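PDB 5UFV: AA9 family lytic polysaccharide monooxygenase D, which cleaves crystalline and amorphous cellulose by copper-dependent oxidation of its glycosidic bonds at C1, using a reducing agent with dioxygen or hydrogen peroxide. Local coordinates for residues 71-76 with 155-160; 124-129 with 215-220. All blocks are in the same frame, centred on the assembly; numbering follows the deposited sequence.

Overall arrangement
From the N terminus, whose modified histidine at position 1 is a copper ligand, the chain runs through strand 65-70 into the loop 71-76. Contact 1 sets this loop against residues 155-160, closing 78 intervening residues and tying the loop that leaves the four-stranded antiparallel sheet to a central strand of the six-stranded mixed sheet. Contact 2 starts within that span, at the loop 124-129, and reaches forward to 215-220 in the long C-terminal loop region. The two closures therefore cross rather than nest. They also touch: S76 O lies 2.6 Å from S124 OG, a probable hydrogen bond, and I128 packs against the backbone of H75 and S76.

Contact 1. Residues 71-76 with 155-160; sequences AQWTHS and HELIAL. With CU (copper (II) ion), chain G.
The copper site of this AA9 monooxygenase meets the mixed β-sheet here through H75, a copper ligand; it and W73, two residues before it, pack on L157 and A159 of strand 149-159. H75 and A159 have the nearest CA atoms across the two segments, 6.2 Å apart. A159 CB touches the imidazole obliquely, 3.6 Å from H75 CD2, while H75 NE2 binds the copper(II) ion at 2.0 Å. T74 OG1 sits over one face of that imidazole, 3.3 Å above its plane. The chi1 of H75 (-54°) places CG beside the backbone N, a setting in which the ring reaches both A159 and the metal. The modified histidine at position 1 and Y169 complete the metal site, the two histidines belonging to the histidine brace characteristic of lytic polysaccharide monooxygenases. Next to the brace, L157 delivers a CH-pi contact: its CD1 stands 3.4 Å from the centroid of the six-membered ring of W73, only 7° off the normal. The W73 side chain extends with CG anti to the backbone N, coming to L157 from the opposite direction. On the other face of the indole lies H75 N, offset toward the rim, so the ring is sandwiched between the leucine methyl and its own loop. W73 NE1 donates to a lone pair of H75 O at 2.8 Å, a bent bond (N-H...O 130°) that, though its acceptor is tilted from the ring plane, probably restrains the indole's rotation. W73 also meets Y169 edge-to-face, a second-shell contact to another copper ligand.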
loop_
_atom_site.group_PDB
_atom_site.type_symbol
_atom_site.label_atom_id
_atom_site.label_comp_id
_atom_site.label_asym_id
_atom_site.label_seq_id
_atom_site.Cartn_x
_atom_site.Cartn_y
_atom_site.Cartn_z
ATOM N N ALA A 71 13.818 1.009 1.990
ATOM C CA ALA A 71 15.170 1.118 2.451
ATOM C C ALA A 71 15.291 0.841 3.942
ATOM O O ALA A 71 16.311 0.324 4.377
ATOM C CB ALA A 71 15.727 2.480 2.120
ATOM N N GLN A 72 14.259 1.198 4.705
ATOM C CA GLN A 72 14.210 1.018 6.171
ATOM C C GLN A 72 12.783 0.657 6.544
ATOM O O GLN A 72 11.844 1.153 5.936
ATOM C CB GLN A 72 14.544 2.304 6.955
ATOM C CG GLN A 72 15.924 2.943 6.732
ATOM C CD GLN A 72 17.149 2.035 6.992
ATOM O OE1 GLN A 72 18.260 2.266 6.442
ATOM N NE2 GLN A 72 16.967 1.021 7.857
ATOM N N TRP A 73 12.626 -0.205 7.544
ATOM C CA TRP A 73 11.324 -0.526 8.084
ATOM C C TRP A 73 11.467 -1.212 9.427
ATOM O O TRP A 73 12.165 -2.203 9.545
ATOM C CB TRP A 73 10.548 -1.454 7.161
ATOM C CG TRP A 73 9.231 -1.733 7.762
ATOM C CD1 TRP A 73 8.779 -2.914 8.258
ATOM C CD2 TRP A 73 8.223 -0.775 8.019
ATOM N NE1 TRP A 73 7.517 -2.755 8.782
ATOM C CE2 TRP A 73 7.152 -1.450 8.639
ATOM C CE3 TRP A 73 8.106 0.591 7.755
ATOM C CZ2 TRP A 73 5.989 -0.816 9.000
ATOM C CZ3 TRP A 73 6.949 1.227 8.106
ATOM C CH2 TRP A 73 5.896 0.525 8.725
ATOM N N THR A 74 10.751 -0.734 10.424
ATOM C CA THR A 74 11.027 -1.157 11.772
ATOM C C THR A 74 9.957 -2.021 12.448
ATOM O O THR A 74 10.263 -2.637 13.449
ATOM C CB THR A 74 11.385 0.053 12.664
ATOM O OG1 THR A 74 10.255 0.910 12.836
ATOM C CG2 THR A 74 12.514 0.843 12.041
ATOM N N HIS A 75 8.740 -2.111 11.920
ATOM C CA HIS A 75 7.639 -2.752 12.689
ATOM C C HIS A 75 7.242 -4.140 12.191
ATOM O O HIS A 75 7.109 -4.370 11.003
ATOM C CB HIS A 75 6.406 -1.842 12.725
ATOM C CG HIS A 75 6.699 -0.469 13.220
ATOM N ND1 HIS A 75 7.190 -0.238 14.483
ATOM C CD2 HIS A 75 6.612 0.744 12.617
ATOM C CE1 HIS A 75 7.404 1.057 14.639
ATOM N NE2 HIS A 75 7.049 1.676 13.527
ATOM N N SER A 76 7.003 -5.039 13.128
ATOM C CA SER A 76 6.734 -6.433 12.825
ATOM C C SER A 76 5.286 -6.852 12.957
ATOM O O SER A 76 4.976 -7.989 12.711
ATOM C CB SER A 76 7.604 -7.313 13.722
ATOM O OG SER A 76 8.952 -7.138 13.332
ATOM N N HIS A 155 1.257 1.796 -2.017
ATOM C CA HIS A 155 1.693 0.814 -1.032
ATOM C C HIS A 155 1.432 1.380 0.310
ATOM O O HIS A 155 1.698 2.544 0.528
ATOM C CB HIS A 155 3.175 0.482 -1.174
ATOM C CG HIS A 155 3.482 -0.285 -2.415
ATOM N ND1 HIS A 155 3.550 0.309 -3.657
ATOM C CD2 HIS A 155 3.651 -1.610 -2.625
ATOM C CE1 HIS A 155 3.783 -0.611 -4.574
ATOM N NE2 HIS A 155 3.843 -1.783 -3.974
ATOM N N GLU A 156 0.918 0.552 1.209
ATOM C CA GLU A 156 0.515 1.003 2.505
ATOM C C GLU A 156 0.832 -0.090 3.475
ATOM O O GLU A 156 0.435 -1.250 3.271
ATOM C CB GLU A 156 -0.984 1.306 2.520
ATOM C CG GLU A 156 -1.593 1.666 3.876
ATOM C CD GLU A 156 -3.126 1.858 3.817
ATOM O OE1 GLU A 156 -3.802 1.225 2.957
ATOM O OE2 GLU A 156 -3.677 2.661 4.622
ATOM N N LEU A 157 1.572 0.295 4.519
ATOM C CA LEU A 157 1.853 -0.540 5.662
ATOM C C LEU A 157 1.180 0.117 6.820
ATOM O O LEU A 157 1.298 1.330 6.983
ATOM C CB LEU A 157 3.344 -0.579 5.972
ATOM C CG LEU A 157 4.266 -1.064 4.860
ATOM C CD1 LEU A 157 5.675 -1.204 5.410
ATOM C CD2 LEU A 157 3.787 -2.367 4.243
ATOM N N ILE A 158 0.474 -0.683 7.620
ATOM C CA ILE A 158 -0.207 -0.198 8.810
ATOM C C ILE A 158 0.417 -0.901 10.006
ATOM O O ILE A 158 0.189 -2.095 10.212
ATOM C CB ILE A 158 -1.685 -0.511 8.765
ATOM C CG1 ILE A 158 -2.301 -0.013 7.467
ATOM C CG2 ILE A 158 -2.383 0.141 9.934
ATOM C CD1 ILE A 158 -3.783 -0.357 7.366
ATOM N N ALA A 159 1.224 -0.173 10.770
ATOM C CA ALA A 159 1.837 -0.746 11.947
ATOM C C ALA A 159 0.830 -0.718 13.104
ATOM O O ALA A 159 0.107 0.264 13.308
ATOM C CB ALA A 159 3.115 -0.003 12.322
ATOM N N LEU A 160 0.791 -1.814 13.850
ATOM C CA LEU A 160 -0.172 -1.991 14.930
ATOM C C LEU A 160 0.487 -2.354 16.278
ATOM O O LEU A 160 -0.190 -2.877 17.144
ATOM C CB LEU A 160 -1.174 -3.080 14.511
ATOM C CG LEU A 160 -1.986 -2.812 13.226
ATOM C CD1 LEU A 160 -2.851 -3.997 12.850
ATOM C CD2 LEU A 160 -2.876 -1.615 13.382
HETATM CU CU CU G . 7.656 3.526 13.098
#

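Contact 2. Residues 124-129 with 215-220; sequences SGWDIA and QEYKIP
Two loops without regular strand pairing face each other at a distance, W126 CA and Y217 CA being 10.0 Å apart, and a single aromatic pair bridges them. In 124-129 the backbone opens with an ST turn, S124 OG accepting from W126 N at 3.0 Å, and then takes helical angles at 127-129. The indole of W126 and the phenol of Y217 form a T-shaped (edge-to-face) stack, planes at 66° and centroids 5.1 Å apart. The far edge of the indole does the touching: W126 CH2 lies 3.6 Å from Y217 CG and W126 CZ3 is 3.7 Å from Y217 CD2, over the phenol face but offset toward its rim. Y217 presents that face with CG anti to the backbone N (chi1 -178°). Both polar ends bond to other loops, W126 NE1 to L118 O and Y217 OH to N203 O. With an alanine in place of Y217, the edge of W126 would probably lack an aromatic face to meet and N203 O the tyrosine hydroxyl. The join between the C-terminal loop and 124-129 is therefore apolar and aromatic, C-H edge against pi face; the bond to L118 O probably resists rotation of the indole, and that to N203 O holds the far end of the phenol in position.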
loop_
_atom_site.group_PDB
_atom_site.type_symbol
_atom_site.label_atom_id
_atom_site.label_comp_id
_atom_site.label_asym_id
_atom_site.label_seq_id
_atom_site.Cartn_x
_atom_site.Cartn_y
_atom_site.Cartn_z
ATOM N N SER A 124 7.291 -13.067 14.737
ATOM C CA SER A 124 6.026 -12.435 14.343
ATOM C C SER A 124 5.165 -13.289 13.395
ATOM O O SER A 124 5.653 -13.874 12.444
ATOM C CB SER A 124 6.290 -11.069 13.683
ATOM O OG SER A 124 5.112 -10.602 13.045
ATOM N N GLY A 125 3.871 -13.319 13.630
ATOM C CA GLY A 125 2.968 -13.994 12.701
ATOM C C GLY A 125 2.464 -13.142 11.545
ATOM O O GLY A 125 1.516 -13.536 10.857
ATOM N N TRP A 126 3.089 -11.982 11.331
ATOM C CA TRP A 126 2.709 -11.080 10.243
ATOM C C TRP A 126 3.732 -11.082 9.104
ATOM O O TRP A 126 4.948 -11.045 9.326
ATOM C CB TRP A 126 2.616 -9.658 10.766
ATOM C CG TRP A 126 1.672 -9.438 11.906
ATOM C CD1 TRP A 126 1.921 -9.627 13.236
ATOM C CD2 TRP A 126 0.351 -8.918 11.809
ATOM N NE1 TRP A 126 0.817 -9.272 13.967
ATOM C CE2 TRP A 126 -0.159 -8.832 13.112
ATOM C CE3 TRP A 126 -0.451 -8.515 10.739
ATOM C CZ2 TRP A 126 -1.442 -8.353 13.379
ATOM C CZ3 TRP A 126 -1.720 -8.063 10.996
ATOM C CH2 TRP A 126 -2.213 -7.982 12.311
ATOM N N ASP A 127 3.227 -11.082 7.879
ATOM C CA ASP A 127 4.078 -11.001 6.696
ATOM C C ASP A 127 4.913 -9.719 6.653
ATOM O O ASP A 127 6.005 -9.704 6.096
ATOM C CB ASP A 127 3.223 -11.111 5.423
ATOM C CG ASP A 127 2.757 -12.533 5.164
ATOM O OD1 ASP A 127 3.589 -13.451 5.238
ATOM O OD2 ASP A 127 1.559 -12.742 4.911
ATOM N N ILE A 128 4.409 -8.652 7.246
ATOM C CA ILE A 128 5.164 -7.425 7.318
ATOM C C ILE A 128 6.544 -7.607 7.972
ATOM O O ILE A 128 7.453 -6.855 7.701
ATOM C CB ILE A 128 4.374 -6.336 8.083
ATOM C CG1 ILE A 128 4.782 -4.938 7.616
ATOM C CG2 ILE A 128 4.578 -6.467 9.585
ATOM C CD1 ILE A 128 3.919 -3.831 8.181
ATOM N N ALA A 129 6.697 -8.587 8.847
ATOM C CA ALA A 129 7.961 -8.776 9.545
ATOM C C ALA A 129 9.105 -8.979 8.580
ATOM O O ALA A 129 10.268 -8.772 8.931
ATOM C CB ALA A 129 7.875 -9.983 10.452
ATOM N N GLN A 215 -7.635 -14.362 17.832
ATOM C CA GLN A 215 -6.346 -14.115 17.220
ATOM C C GLN A 215 -6.453 -14.284 15.723
ATOM O O GLN A 215 -5.777 -15.101 15.134
ATOM C CB GLN A 215 -5.310 -15.059 17.832
ATOM C CG GLN A 215 -5.138 -14.825 19.331
ATOM C CD GLN A 215 -4.513 -13.471 19.623
ATOM O OE1 GLN A 215 -3.384 -13.205 19.220
ATOM N NE2 GLN A 215 -5.250 -12.603 20.304
ATOM N N GLU A 216 -7.346 -13.518 15.119
ATOM C CA GLU A 216 -7.510 -13.483 13.665
ATOM C C GLU A 216 -7.510 -12.016 13.385
ATOM O O GLU A 216 -7.910 -11.254 14.242
ATOM C CB GLU A 216 -8.851 -14.073 13.213
ATOM C CG GLU A 216 -9.097 -15.533 13.601
ATOM C CD GLU A 216 -10.581 -15.868 13.915
ATOM O OE1 GLU A 216 -11.509 -15.149 13.445
ATOM O OE2 GLU A 216 -10.830 -16.871 14.646
ATOM N N TYR A 217 -7.044 -11.618 12.209
ATOM C CA TYR A 217 -7.088 -10.222 11.795
ATOM C C TYR A 217 -7.780 -10.153 10.455
ATOM O O TYR A 217 -7.340 -10.769 9.492
ATOM C CB TYR A 217 -5.673 -9.642 11.698
ATOM C CG TYR A 217 -5.635 -8.176 11.315
ATOM C CD1 TYR A 217 -5.946 -7.207 12.229
ATOM C CD2 TYR A 217 -5.307 -7.783 10.031
ATOM C CE1 TYR A 217 -5.930 -5.874 11.884
ATOM C CE2 TYR A 217 -5.288 -6.448 9.660
ATOM C CZ TYR A 217 -5.589 -5.485 10.595
ATOM O OH TYR A 217 -5.583 -4.143 10.238
ATOM N N LYS A 218 -8.883 -9.427 10.397
ATOM C CA LYS A 218 -9.533 -9.129 9.127
ATOM C C LYS A 218 -8.794 -7.917 8.480
ATOM O O LYS A 218 -8.736 -6.815 9.046
ATOM C CB LYS A 218 -11.020 -8.844 9.370
ATOM C CG LYS A 218 -11.811 -8.437 8.147
ATOM C CD LYS A 218 -11.949 -9.571 7.140
ATOM C CE LYS A 218 -12.582 -9.091 5.822
ATOM N NZ LYS A 218 -13.956 -8.502 5.987
ATOM N N ILE A 219 -8.234 -8.117 7.299
ATOM C CA ILE A 219 -7.559 -7.029 6.606
ATOM C C ILE A 219 -8.587 -5.963 6.152
ATOM O O ILE A 219 -9.620 -6.276 5.563
ATOM C CB ILE A 219 -6.692 -7.571 5.441
ATOM C CG1 ILE A 219 -5.618 -8.522 5.989
ATOM C CG2 ILE A 219 -5.965 -6.449 4.711
ATOM C CD1 ILE A 219 -4.832 -9.266 4.931
ATOM N N PRO A 220 -8.316 -4.690 6.450
ATOM C CA PRO A 220 -9.278 -3.649 6.068
ATOM C C PRO A 220 -9.359 -3.407 4.575
ATOM O O PRO A 220 -8.496 -3.846 3.823
ATOM C CB PRO A 220 -8.765 -2.398 6.766
ATOM C CG PRO A 220 -7.358 -2.679 7.131
ATOM C CD PRO A 220 -7.210 -4.166 7.269
#